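Local coordinates for probable transcriptional regulatory protein aq_1575 (Aquifex aeolicus, PDB 1LFP) that probably binds DNA and probably acts as a cytoplasmic regulator of transcription, at residues Y139-A144 against I194-I199; L100-N105 against D230-I235; I86-A91 against C129-F134; V207-E212 against F238-E243. All blocks are in the same frame, centred on the assembly; numbering follows the deposited sequence.

In the fold
Interactions 1, 2 and 3 are partly buried, whereas interaction 4 lies at the surface. Interaction 1 belongs to the four-stranded antiparallel sheet; the other three reach the mixed sheet. Interactions 2 and 4 use the same strand, 231-239, paired antiparallel with 95-103 in one and parallel with 207-208 in the other. Interactions 1 and 2 each hold a classic bulge; in interaction 1 carboxylates flank it, in interaction 2 they gather at the far end. In interaction 3 a glutamate side chain, not strand pairing, grips a loop; Ile86 of the strand and Phe134 of the loop pack on Leu100 and Ile235 of interaction 2. Interaction 4 has two backbone bonds and sparse polar chemistry.

Interaction 1 of 4, residues Y139-A144 against I194-I199; sequences YIEVPA and IEKAQI
Glu141 and Lys196 face each other as a hydrogen-bonded antiparallel pair, and their side chains run alongside on the same face of the sheet. From Glu141, CB sits 4.0 Å from Lys196 CB; farther out, the chain is extended beyond CG (chi2 173°), and CD rides beside Lys196 CD at 4.1 Å. The two carboxylate oxygens then part ways. OE1 comes within 3.3 Å of Glu195 OE2, an acceptor facing an acceptor, with the carboxylates turned 77° against each other. OE2 takes a 2.7 Å hydrogen bond from Tyr139 OH on its anti side and a second from water 1, which also accepts from Lys196 NZ at 2.6 Å. The glutamates meet because of a classic beta bulge: Glu195 and Lys196 both face Glu141, whose O accepts a 2.7 Å bond from Glu195 N and a weak one from Lys196 N. On the opposite face, that of Ile140 and Ala197, Ile140 CG2 touches Ile194 CD1. A leucine in place of Glu141 would probably leave Tyr139 OH and the water without their acceptor. The adjacent carboxylates would be expected to raise each other's proton affinity, while the lysine, reached through water, probably offsets part of the repulsion.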
loop_
_atom_site.group_PDB
_atom_site.type_symbol
_atom_site.label_atom_id
_atom_site.label_comp_id
_atom_site.label_asym_id
_atom_site.label_seq_id
_atom_site.Cartn_x
_atom_site.Cartn_y
_atom_site.Cartn_z
ATOM N N TYR A 139 -1.469 2.656 -8.356
ATOM C CA TYR A 139 -0.555 3.505 -7.629
ATOM C C TYR A 139 0.871 3.097 -7.959
ATOM O O TYR A 139 1.230 1.937 -7.823
ATOM C CB TYR A 139 -0.852 3.297 -6.140
ATOM C CG TYR A 139 0.050 3.993 -5.186
ATOM C CD1 TYR A 139 1.131 3.331 -4.610
ATOM C CD2 TYR A 139 -0.234 5.299 -4.777
ATOM C CE1 TYR A 139 1.904 3.951 -3.627
ATOM C CE2 TYR A 139 0.529 5.930 -3.808
ATOM C CZ TYR A 139 1.598 5.256 -3.236
ATOM O OH TYR A 139 2.377 5.897 -2.290
ATOM N N ILE A 140 1.672 4.070 -8.383
ATOM C CA ILE A 140 3.060 3.840 -8.758
ATOM C C ILE A 140 3.975 4.754 -7.989
ATOM O O ILE A 140 3.709 5.958 -7.901
ATOM C CB ILE A 140 3.249 4.094 -10.276
ATOM C CG1 ILE A 140 2.471 3.018 -11.054
ATOM C CG2 ILE A 140 4.767 4.091 -10.626
ATOM C CD1 ILE A 140 2.276 3.310 -12.575
ATOM N N GLU A 141 5.049 4.196 -7.430
ATOM C CA GLU A 141 6.014 4.989 -6.678
ATOM C C GLU A 141 7.309 5.019 -7.464
ATOM O O GLU A 141 7.710 4.007 -8.011
ATOM C CB GLU A 141 6.279 4.382 -5.288
ATOM C CG GLU A 141 5.438 5.028 -4.186
ATOM C CD GLU A 141 5.547 4.335 -2.835
ATOM O OE1 GLU A 141 6.663 3.872 -2.475
ATOM O OE2 GLU A 141 4.504 4.267 -2.130
ATOM N N VAL A 142 7.933 6.189 -7.523
ATOM C CA VAL A 142 9.207 6.359 -8.241
ATOM C C VAL A 142 10.135 7.153 -7.343
ATOM O O VAL A 142 9.776 8.202 -6.800
ATOM C CB VAL A 142 8.999 7.093 -9.605
ATOM C CG1 VAL A 142 8.107 8.252 -9.425
ATOM C CG2 VAL A 142 10.333 7.556 -10.197
ATOM N N PRO A 143 11.353 6.658 -7.167
ATOM C CA PRO A 143 12.358 7.312 -6.323
ATOM C C PRO A 143 12.751 8.739 -6.731
ATOM O O PRO A 143 13.235 8.987 -7.833
ATOM C CB PRO A 143 13.528 6.317 -6.346
ATOM C CG PRO A 143 13.304 5.475 -7.571
ATOM C CD PRO A 143 11.802 5.335 -7.620
ATOM N N ALA A 144 12.551 9.693 -5.828
ATOM C CA ALA A 144 12.873 11.075 -6.136
ATOM C C ALA A 144 14.357 11.209 -6.465
ATOM O O ALA A 144 14.734 11.780 -7.500
ATOM C CB ALA A 144 12.500 11.979 -4.958
ATOM N N ILE A 194 10.815 2.131 -11.188
ATOM C CA ILE A 194 9.584 1.941 -10.434
ATOM C C ILE A 194 9.908 1.301 -9.096
ATOM O O ILE A 194 10.520 0.239 -9.070
ATOM C CB ILE A 194 8.629 1.001 -11.161
ATOM C CG1 ILE A 194 8.337 1.524 -12.562
ATOM C CG2 ILE A 194 7.361 0.800 -10.310
ATOM C CD1 ILE A 194 7.833 2.955 -12.606
ATOM N N GLU A 195 9.488 1.936 -8.004
ATOM C CA GLU A 195 9.741 1.380 -6.684
ATOM C C GLU A 195 8.585 0.475 -6.289
ATOM O O GLU A 195 8.798 -0.590 -5.719
ATOM C CB GLU A 195 9.922 2.485 -5.654
ATOM C CG GLU A 195 10.246 1.974 -4.271
ATOM C CD GLU A 195 10.665 3.082 -3.327
ATOM O OE1 GLU A 195 11.747 3.675 -3.550
ATOM O OE2 GLU A 195 9.912 3.365 -2.369
ATOM N N LYS A 196 7.364 0.901 -6.597
ATOM C CA LYS A 196 6.171 0.107 -6.294
ATOM C C LYS A 196 5.092 0.395 -7.307
ATOM O O LYS A 196 4.989 1.527 -7.772
ATOM C CB LYS A 196 5.594 0.447 -4.914
ATOM C CG LYS A 196 6.489 0.131 -3.726
ATOM C CD LYS A 196 5.694 0.277 -2.418
ATOM C CE LYS A 196 6.529 -0.103 -1.203
ATOM N NZ LYS A 196 5.726 -0.113 0.053
ATOM N N ALA A 197 4.294 -0.631 -7.605
ATOM C CA ALA A 197 3.157 -0.567 -8.526
ATOM C C ALA A 197 2.067 -1.473 -7.953
ATOM O O ALA A 197 2.196 -2.697 -7.936
ATOM C CB ALA A 197 3.566 -1.048 -9.930
ATOM N N GLN A 198 0.967 -0.891 -7.502
ATOM C CA GLN A 198 -0.074 -1.722 -6.915
ATOM C C GLN A 198 -1.416 -1.013 -6.997
ATOM O O GLN A 198 -1.491 0.178 -7.255
ATOM C CB GLN A 198 0.258 -1.978 -5.426
ATOM C CG GLN A 198 0.464 -0.673 -4.635
ATOM C CD GLN A 198 0.907 -0.892 -3.171
ATOM O OE1 GLN A 198 1.355 -1.972 -2.793
ATOM N NE2 GLN A 198 0.788 0.152 -2.359
ATOM N N ILE A 199 -2.479 -1.753 -6.710
ATOM C CA ILE A 199 -3.808 -1.178 -6.701
ATOM C C ILE A 199 -4.038 -0.661 -5.283
ATOM O O ILE A 199 -3.750 -1.370 -4.299
ATOM C CB ILE A 199 -4.866 -2.277 -7.032
ATOM C CG1 ILE A 199 -4.745 -2.687 -8.493
ATOM C CG2 ILE A 199 -6.273 -1.788 -6.662
ATOM C CD1 ILE A 199 -5.081 -1.606 -9.478
HETATM O O HOH W 1 4.389 2.099 -0.383
#

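Interaction 2 of 4, residues L100-N105 against D230-I235; sequences LATTDN and DVQQVI
Thr103 meets Asp230 through its hydroxyl, which a first torsion of -180° sets opposite the backbone N, while Asp230 keeps CG beside its own N (chi1 -67°), with its carboxylate next to the threonine. Thr103 OG1 lies 3.5 Å from Asp230 OD2, and the two side chains cross at a slant. Both oxygens find a stronger partner in Thr109 OG1 of helix 106-119, and Asp230 OD2 also forms a salt bridge with Arg108. Asp230 OD1 receives a 2.5 Å bond from water 3, which in turn donates to Asp104 OD2 at 3.0 Å. Thr103 OG1 has a further task, accepting from Asn105 N in an ST turn that leads the chain toward the helix. Replacing Asp230 by an alanine would probably strip Arg108 of one of its carboxylates and leave water 3 without one of its acceptors.

Farther along, Thr102 N bonds to Asp230 O at 2.9 Å, and water 2 joins Thr102 O to Gln232 NE2. Gln232 CG lies 3.5 Å from Thr102 OG1. Leu100 runs alongside Gln233, and its CD1 reaches Ile235 CD1 at 3.9 Å. Two amides share one carbonyl: Leu100 O accepts from Gln232 N at 2.8 Å, almost in line with C=O, and from Gln233 N at 3.2 Å on a lone pair. With two residues thus facing Leu100 and the register slipping by one, this is a classic beta bulge between antiparallel strands 95-103 and 231-239 of the mixed sheet.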
loop_
_atom_site.group_PDB
_atom_site.type_symbol
_atom_site.label_atom_id
_atom_site.label_comp_id
_atom_site.label_asym_id
_atom_site.label_seq_id
_atom_site.Cartn_x
_atom_site.Cartn_y
_atom_site.Cartn_z
ATOM N N LEU A 100 -6.226 -2.487 3.943
ATOM C CA LEU A 100 -6.186 -3.621 3.031
ATOM C C LEU A 100 -5.326 -4.672 3.742
ATOM O O LEU A 100 -4.160 -4.442 4.046
ATOM C CB LEU A 100 -5.579 -3.161 1.701
ATOM C CG LEU A 100 -6.499 -2.520 0.648
ATOM C CD1 LEU A 100 -7.468 -1.486 1.242
ATOM C CD2 LEU A 100 -5.631 -1.974 -0.477
ATOM N N ALA A 101 -5.938 -5.805 4.076
ATOM C CA ALA A 101 -5.223 -6.844 4.792
ATOM C C ALA A 101 -5.222 -8.156 4.009
ATOM O O ALA A 101 -6.047 -8.363 3.123
ATOM C CB ALA A 101 -5.860 -7.033 6.157
ATOM N N THR A 102 -4.227 -9.005 4.284
ATOM C CA THR A 102 -4.129 -10.322 3.639
ATOM C C THR A 102 -3.888 -11.198 4.846
ATOM O O THR A 102 -2.813 -11.132 5.454
ATOM C CB THR A 102 -2.939 -10.415 2.646
ATOM O OG1 THR A 102 -3.106 -9.464 1.583
ATOM C CG2 THR A 102 -2.880 -11.824 2.035
ATOM N N THR A 103 -4.882 -12.016 5.195
ATOM C CA THR A 103 -4.828 -12.818 6.405
ATOM C C THR A 103 -5.330 -14.236 6.205
ATOM O O THR A 103 -6.087 -14.515 5.269
ATOM C CB THR A 103 -5.646 -12.112 7.556
ATOM O OG1 THR A 103 -5.594 -12.890 8.756
ATOM C CG2 THR A 103 -7.107 -11.911 7.151
ATOM N N ASP A 104 -4.883 -15.134 7.074
ATOM C CA ASP A 104 -5.302 -16.531 6.998
ATOM C C ASP A 104 -6.329 -16.823 8.085
ATOM O O ASP A 104 -6.734 -17.969 8.273
ATOM C CB ASP A 104 -4.101 -17.470 7.181
ATOM C CG ASP A 104 -3.573 -17.477 8.610
ATOM O OD1 ASP A 104 -2.893 -18.456 8.996
ATOM O OD2 ASP A 104 -3.829 -16.505 9.354
ATOM N N ASN A 105 -6.731 -15.781 8.812
ATOM C CA ASN A 105 -7.709 -15.913 9.879
ATOM C C ASN A 105 -8.411 -14.573 10.087
ATOM O O ASN A 105 -8.054 -13.798 10.971
ATOM C CB ASN A 105 -7.016 -16.331 11.177
ATOM C CG ASN A 105 -7.984 -16.852 12.205
ATOM O OD1 ASN A 105 -9.009 -16.229 12.501
ATOM N ND2 ASN A 105 -7.666 -18.009 12.760
ATOM N N ASP A 230 -0.614 -8.637 9.198
ATOM C CA ASP A 230 -1.743 -8.872 8.282
ATOM C C ASP A 230 -2.047 -7.647 7.421
ATOM O O ASP A 230 -2.762 -7.746 6.431
ATOM C CB ASP A 230 -3.020 -9.228 9.063
ATOM C CG ASP A 230 -2.938 -10.574 9.790
ATOM O OD1 ASP A 230 -2.200 -11.473 9.343
ATOM O OD2 ASP A 230 -3.653 -10.746 10.807
ATOM N N VAL A 231 -1.534 -6.475 7.791
ATOM C CA VAL A 231 -1.865 -5.294 7.003
ATOM C C VAL A 231 -0.888 -5.000 5.859
ATOM O O VAL A 231 0.318 -4.973 6.078
ATOM C CB VAL A 231 -1.958 -4.005 7.925
ATOM C CG1 VAL A 231 -2.317 -2.806 7.088
ATOM C CG2 VAL A 231 -3.008 -4.226 9.045
ATOM N N GLN A 232 -1.418 -4.791 4.653
ATOM C CA GLN A 232 -0.613 -4.477 3.460
ATOM C C GLN A 232 -0.624 -2.975 3.196
ATOM O O GLN A 232 0.406 -2.373 2.858
ATOM C CB GLN A 232 -1.165 -5.145 2.186
ATOM C CG GLN A 232 -1.054 -6.669 2.096
ATOM C CD GLN A 232 0.318 -7.176 1.660
ATOM O OE1 GLN A 232 0.900 -6.737 0.652
ATOM N NE2 GLN A 232 0.830 -8.110 2.419
ATOM N N GLN A 233 -1.802 -2.381 3.306
ATOM C CA GLN A 233 -1.929 -0.967 3.039
ATOM C C GLN A 233 -2.902 -0.274 3.940
ATOM O O GLN A 233 -3.928 -0.812 4.283
ATOM C CB GLN A 233 -2.434 -0.715 1.630
ATOM C CG GLN A 233 -1.515 -1.149 0.473
ATOM C CD GLN A 233 -2.108 -0.727 -0.861
ATOM O OE1 GLN A 233 -2.365 -1.551 -1.753
ATOM N NE2 GLN A 233 -2.349 0.566 -0.997
ATOM N N VAL A 234 -2.587 0.959 4.301
ATOM C CA VAL A 234 -3.520 1.729 5.133
ATOM C C VAL A 234 -3.710 3.053 4.384
ATOM O O VAL A 234 -2.721 3.675 4.002
ATOM C CB VAL A 234 -2.921 2.069 6.484
ATOM C CG1 VAL A 234 -3.864 2.972 7.212
ATOM C CG2 VAL A 234 -2.676 0.789 7.299
ATOM N N ILE A 235 -4.947 3.459 4.162
ATOM C CA ILE A 235 -5.281 4.698 3.447
ATOM C C ILE A 235 -6.239 5.540 4.268
ATOM O O ILE A 235 -7.187 5.027 4.841
ATOM C CB ILE A 235 -5.959 4.429 2.075
ATOM C CG1 ILE A 235 -5.178 3.363 1.286
ATOM C CG2 ILE A 235 -5.971 5.731 1.244
ATOM C CD1 ILE A 235 -5.983 2.075 1.020
HETATM O O HOH W 2 -0.733 -9.148 4.833
HETATM O O HOH W 3 -2.326 -13.935 9.016
#

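Interaction 3 of 4, residues I86-A91 against C129-F134; sequences IYEGYA and CVSYLF
Glu88 OE1 accepts from two successive backbone amides of the loop 129-134. Val130 N comes to the anti lone pair of Glu88 OE1 at 3.0 Å with an N-H...O angle of 164°, whereas Ser131 N approaches the same oxygen from above the carboxylate plane, 2.9 Å away and less straight. The side chain gets there with CG beside its own backbone N (chi1 -66°) and the chain extended from there. The other oxygen, Glu88 OE2, accepts from Gly128 N and takes a 2.6 Å bond from water 4, which is also bonded to Ser131 OG. One carboxylate thus satisfies several loop amides and probably helps to fix the start of the 3-10 segment 131-133.

A second attachment comes from Tyr90, whose OH donates to Cys129 O at 2.9 Å; the carbonyl oxygen lies at the ring edge, near the ring plane. Val130 CG2 meets the same ring obliquely, 3.3 Å from Tyr90 CE2. Cys129 SG completes the join, 3.8 Å from Glu88 CB, with an oblique sulfur-aromatic approach to Tyr90.

The backbone of strand 83-91 bonds to strand 95-103 through Tyr87 and Gly89, and Glu88 and Tyr90 make backbone hydrogen bonds with Gly125 and Asn123. Val130 packs on Ala96, and Phe134 reaches Met98, Trp201 and Ile235, setting the loop between the mixed sheet and strand 196-203 of the antiparallel one.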
loop_
_atom_site.group_PDB
_atom_site.type_symbol
_atom_site.label_atom_id
_atom_site.label_comp_id
_atom_site.label_asym_id
_atom_site.label_seq_id
_atom_site.Cartn_x
_atom_site.Cartn_y
_atom_site.Cartn_z
ATOM N N ILE A 86 -10.940 -6.108 3.252
ATOM C CA ILE A 86 -10.886 -4.665 3.347
ATOM C C ILE A 86 -11.603 -4.240 4.584
ATOM O O ILE A 86 -12.780 -4.567 4.774
ATOM C CB ILE A 86 -11.544 -4.010 2.136
ATOM C CG1 ILE A 86 -10.784 -4.454 0.889
ATOM C CG2 ILE A 86 -11.558 -2.492 2.303
ATOM C CD1 ILE A 86 -9.311 -4.318 1.081
ATOM N N TYR A 87 -10.903 -3.527 5.466
ATOM C CA TYR A 87 -11.538 -3.028 6.670
ATOM C C TYR A 87 -11.795 -1.552 6.468
ATOM O O TYR A 87 -11.092 -0.888 5.700
ATOM C CB TYR A 87 -10.656 -3.232 7.903
ATOM C CG TYR A 87 -10.516 -4.675 8.259
ATOM C CD1 TYR A 87 -11.547 -5.364 8.917
ATOM C CD2 TYR A 87 -9.377 -5.373 7.902
ATOM C CE1 TYR A 87 -11.420 -6.704 9.194
ATOM C CE2 TYR A 87 -9.239 -6.719 8.174
ATOM C CZ TYR A 87 -10.267 -7.378 8.818
ATOM O OH TYR A 87 -10.089 -8.730 9.046
ATOM N N GLU A 88 -12.853 -1.070 7.095
ATOM C CA GLU A 88 -13.240 0.332 6.938
ATOM C C GLU A 88 -13.635 0.869 8.314
ATOM O O GLU A 88 -14.340 0.197 9.062
ATOM C CB GLU A 88 -14.463 0.411 6.008
ATOM C CG GLU A 88 -14.163 -0.013 4.598
ATOM C CD GLU A 88 -15.397 -0.018 3.700
ATOM O OE1 GLU A 88 -16.128 1.002 3.613
ATOM O OE2 GLU A 88 -15.633 -1.058 3.049
ATOM N N GLY A 89 -13.165 2.072 8.660
ATOM C CA GLY A 89 -13.519 2.637 9.938
ATOM C C GLY A 89 -13.127 4.098 10.009
ATOM O O GLY A 89 -12.689 4.733 9.000
ATOM N N TYR A 90 -13.271 4.650 11.208
ATOM C CA TYR A 90 -12.987 6.064 11.410
ATOM C C TYR A 90 -11.986 6.285 12.524
ATOM O O TYR A 90 -11.992 5.576 13.538
ATOM C CB TYR A 90 -14.291 6.803 11.750
ATOM C CG TYR A 90 -15.199 7.051 10.572
ATOM C CD1 TYR A 90 -15.109 8.227 9.826
ATOM C CD2 TYR A 90 -16.089 6.065 10.129
ATOM C CE1 TYR A 90 -15.868 8.418 8.679
ATOM C CE2 TYR A 90 -16.842 6.241 8.991
ATOM C CZ TYR A 90 -16.740 7.415 8.260
ATOM O OH TYR A 90 -17.532 7.587 7.131
ATOM N N ALA A 91 -11.108 7.251 12.308
ATOM C CA ALA A 91 -10.110 7.638 13.298
ATOM C C ALA A 91 -10.650 8.920 13.911
ATOM O O ALA A 91 -11.626 9.493 13.427
ATOM C CB ALA A 91 -8.779 7.916 12.615
ATOM N N CYS A 129 -18.786 1.505 5.222
ATOM C CA CYS A 129 -18.944 2.757 5.961
ATOM C C CYS A 129 -18.061 3.884 5.503
ATOM O O CYS A 129 -18.264 5.036 5.906
ATOM C CB CYS A 129 -18.754 2.560 7.465
ATOM S SG CYS A 129 -17.118 2.141 8.049
ATOM N N VAL A 130 -17.026 3.586 4.723
ATOM C CA VAL A 130 -16.220 4.688 4.211
ATOM C C VAL A 130 -15.854 4.561 2.733
ATOM O O VAL A 130 -15.431 5.519 2.145
ATOM C CB VAL A 130 -14.904 4.842 4.974
ATOM C CG1 VAL A 130 -14.182 6.040 4.447
ATOM C CG2 VAL A 130 -15.154 5.004 6.479
ATOM N N SER A 131 -16.071 3.415 2.086
ATOM C CA SER A 131 -15.570 3.312 0.723
ATOM C C SER A 131 -16.086 4.306 -0.316
ATOM O O SER A 131 -15.379 4.635 -1.252
ATOM C CB SER A 131 -15.685 1.845 0.206
ATOM O OG SER A 131 -17.034 1.449 0.110
ATOM N N TYR A 132 -17.289 4.830 -0.110
ATOM C CA TYR A 132 -17.842 5.802 -0.999
ATOM C C TYR A 132 -17.027 7.097 -0.949
ATOM O O TYR A 132 -17.259 7.973 -1.758
ATOM C CB TYR A 132 -19.291 6.098 -0.609
ATOM C CG TYR A 132 -19.448 6.571 0.801
ATOM C CD1 TYR A 132 -19.764 5.672 1.831
ATOM C CD2 TYR A 132 -19.289 7.926 1.120
ATOM C CE1 TYR A 132 -19.917 6.107 3.150
ATOM C CE2 TYR A 132 -19.450 8.367 2.440
ATOM C CZ TYR A 132 -19.758 7.448 3.442
ATOM O OH TYR A 132 -19.888 7.897 4.744
ATOM N N LEU A 133 -16.098 7.223 0.004
ATOM C CA LEU A 133 -15.236 8.429 0.098
ATOM C C LEU A 133 -13.879 8.263 -0.590
ATOM O O LEU A 133 -12.986 9.148 -0.508
ATOM C CB LEU A 133 -14.959 8.801 1.557
ATOM C CG LEU A 133 -16.198 9.181 2.357
ATOM C CD1 LEU A 133 -15.810 9.570 3.778
ATOM C CD2 LEU A 133 -16.910 10.317 1.618
ATOM N N PHE A 134 -13.723 7.135 -1.273
ATOM C CA PHE A 134 -12.480 6.806 -1.978
ATOM C C PHE A 134 -12.752 6.186 -3.345
ATOM O O PHE A 134 -13.885 5.765 -3.639
ATOM C CB PHE A 134 -11.711 5.758 -1.159
ATOM C CG PHE A 134 -11.327 6.218 0.220
ATOM C CD1 PHE A 134 -10.017 6.579 0.495
ATOM C CD2 PHE A 134 -12.257 6.219 1.257
ATOM C CE1 PHE A 134 -9.626 6.926 1.800
ATOM C CE2 PHE A 134 -11.900 6.556 2.548
ATOM C CZ PHE A 134 -10.584 6.914 2.842
HETATM O O HOH W 4 -16.790 -1.026 0.763
#

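Interaction 4 of 4, residues V207-E212 against F238-E243; sequences VQINDE and FEIPEE
The two strands of a beta-alpha-beta unit meet where Val207 and Gln208 pair in parallel with Phe238 and Glu239. Val207 O accepts from Glu239 N at 2.7 Å, a bent bond whose donor stands 52° above the carbonyl plane. Ile209 N returns a straighter one to Glu239 O at 2.6 Å. On one face the Gln208 and Glu239 side chains lie alongside each other: Gln208 CD is 3.3 Å from Glu239 CG, and the amide and carboxylate planes stand 51° apart.

On the other face Val207 CG1, held between the backbone N and the carbonyl carbon (chi1 44°), rests 3.5 Å from Phe238 CA. Helix 212-226 makes the connection between the strands and covers this side, with Phe238 against Val218 and Leu222; Trp7, near the N-terminus, meets the same phenylalanine edge to face. Strand 207-208 is an edge strand of the mixed sheet within this chain.

Past the bonded pairs the chains stay close through Pro241, whose CD sits 3.3 Å from Ile209 O. That carbonyl is buried here with no polar partner in the model. Pro241 CG also touches Asn210 OD1, at 3.5 Å, with the two side chains crossing at about a right angle. At the far end Glu212 OE1 and Glu243 OE1 are 4.4 Å apart, like charges that would be expected to repel each other mildly.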
loop_
_atom_site.group_PDB
_atom_site.type_symbol
_atom_site.label_atom_id
_atom_site.label_comp_id
_atom_site.label_asym_id
_atom_site.label_seq_id
_atom_site.Cartn_x
_atom_site.Cartn_y
_atom_site.Cartn_z
ATOM N N VAL A 207 -10.242 15.498 4.864
ATOM C CA VAL A 207 -10.792 16.085 6.079
ATOM C C VAL A 207 -9.704 16.853 6.814
ATOM O O VAL A 207 -8.792 16.262 7.388
ATOM C CB VAL A 207 -11.385 14.993 7.008
ATOM C CG1 VAL A 207 -10.442 13.807 7.095
ATOM C CG2 VAL A 207 -11.631 15.565 8.395
ATOM N N GLN A 208 -9.814 18.179 6.783
ATOM C CA GLN A 208 -8.851 19.072 7.425
ATOM C C GLN A 208 -8.876 18.881 8.937
ATOM O O GLN A 208 -9.918 19.023 9.572
ATOM C CB GLN A 208 -9.195 20.526 7.094
ATOM C CG GLN A 208 -9.415 20.796 5.610
ATOM C CD GLN A 208 -8.132 21.105 4.853
ATOM O OE1 GLN A 208 -8.119 21.134 3.617
ATOM N NE2 GLN A 208 -7.049 21.354 5.589
ATOM N N ILE A 209 -7.723 18.562 9.508
ATOM C CA ILE A 209 -7.621 18.358 10.950
ATOM C C ILE A 209 -6.553 19.285 11.530
ATOM O O ILE A 209 -5.357 19.044 11.386
ATOM C CB ILE A 209 -7.268 16.893 11.258
ATOM C CG1 ILE A 209 -6.915 16.722 12.737
ATOM C CG2 ILE A 209 -6.143 16.451 10.367
ATOM C CD1 ILE A 209 -8.089 16.913 13.669
ATOM N N ASN A 210 -7.003 20.343 12.199
ATOM C CA ASN A 210 -6.099 21.330 12.778
ATOM C C ASN A 210 -5.733 21.141 14.249
ATOM O O ASN A 210 -4.782 21.750 14.728
ATOM C CB ASN A 210 -6.674 22.731 12.553
ATOM C CG ASN A 210 -6.866 23.048 11.071
ATOM O OD1 ASN A 210 -5.912 23.034 10.295
ATOM N ND2 ASN A 210 -8.106 23.323 10.676
ATOM N N ASP A 211 -6.472 20.305 14.970
ATOM C CA ASP A 211 -6.154 20.063 16.376
ATOM C C ASP A 211 -4.953 19.138 16.456
ATOM O O ASP A 211 -5.043 17.960 16.124
ATOM C CB ASP A 211 -7.334 19.415 17.089
ATOM C CG ASP A 211 -8.526 20.331 17.173
ATOM O OD1 ASP A 211 -8.396 21.421 17.772
ATOM O OD2 ASP A 211 -9.592 19.965 16.637
ATOM N N GLU A 212 -3.828 19.679 16.903
ATOM C CA GLU A 212 -2.609 18.904 17.013
ATOM C C GLU A 212 -2.813 17.643 17.837
ATOM O O GLU A 212 -2.187 16.613 17.576
ATOM C CB GLU A 212 -1.522 19.759 17.636
ATOM C CG GLU A 212 -0.158 19.133 17.623
ATOM C CD GLU A 212 0.884 20.075 18.169
ATOM O OE1 GLU A 212 2.078 19.713 18.165
ATOM O OE2 GLU A 212 0.503 21.183 18.602
ATOM N N PHE A 238 -7.301 12.136 5.779
ATOM C CA PHE A 238 -7.017 13.316 6.596
ATOM C C PHE A 238 -6.251 14.397 5.851
ATOM O O PHE A 238 -5.591 14.154 4.843
ATOM C CB PHE A 238 -6.202 12.943 7.838
ATOM C CG PHE A 238 -4.804 12.449 7.522
ATOM C CD1 PHE A 238 -3.830 13.307 6.986
ATOM C CD2 PHE A 238 -4.486 11.115 7.697
ATOM C CE1 PHE A 238 -2.562 12.827 6.623
ATOM C CE2 PHE A 238 -3.222 10.618 7.337
ATOM C CZ PHE A 238 -2.256 11.484 6.795
ATOM N N GLU A 239 -6.328 15.605 6.403
ATOM C CA GLU A 239 -5.612 16.747 5.869
ATOM C C GLU A 239 -4.999 17.427 7.091
ATOM O O GLU A 239 -5.720 18.041 7.876
ATOM C CB GLU A 239 -6.567 17.696 5.153
ATOM C CG GLU A 239 -5.877 18.785 4.347
ATOM C CD GLU A 239 -4.989 18.235 3.250
ATOM O OE1 GLU A 239 -5.332 17.188 2.667
ATOM O OE2 GLU A 239 -3.949 18.862 2.966
ATOM N N ILE A 240 -3.686 17.269 7.264
ATOM C CA ILE A 240 -2.952 17.840 8.408
ATOM C C ILE A 240 -1.907 18.890 7.993
ATOM O O ILE A 240 -1.145 18.693 7.047
ATOM C CB ILE A 240 -2.221 16.732 9.236
ATOM C CG1 ILE A 240 -1.268 15.929 8.346
ATOM C CG2 ILE A 240 -3.223 15.809 9.885
ATOM C CD1 ILE A 240 0.104 16.540 8.164
ATOM N N PRO A 241 -1.855 20.025 8.718
ATOM C CA PRO A 241 -0.909 21.111 8.433
ATOM C C PRO A 241 0.544 20.648 8.490
ATOM O O PRO A 241 1.064 20.396 9.573
ATOM C CB PRO A 241 -1.218 22.138 9.529
ATOM C CG PRO A 241 -2.666 21.916 9.815
ATOM C CD PRO A 241 -2.755 20.400 9.822
ATOM N N GLU A 242 1.192 20.539 7.334
ATOM C CA GLU A 242 2.589 20.095 7.276
ATOM C C GLU A 242 3.207 19.872 8.658
ATOM O O GLU A 242 3.643 20.815 9.320
ATOM C CB GLU A 242 3.437 21.106 6.502
ATOM C CG GLU A 242 4.899 20.704 6.421
ATOM C CD GLU A 242 5.076 19.315 5.835
ATOM O OE1 GLU A 242 4.883 19.155 4.611
ATOM O OE2 GLU A 242 5.403 18.386 6.602
ATOM N N GLU A 243 3.231 18.610 9.074
ATOM C CA GLU A 243 3.761 18.208 10.369
ATOM C C GLU A 243 4.502 16.889 10.222
ATOM O O GLU A 243 3.962 15.934 9.669
ATOM C CB GLU A 243 2.628 18.006 11.365
ATOM C CG GLU A 243 2.586 18.979 12.515
ATOM C CD GLU A 243 1.620 18.500 13.570
ATOM O OE1 GLU A 243 1.974 17.550 14.309
ATOM O OE2 GLU A 243 0.511 19.068 13.664
#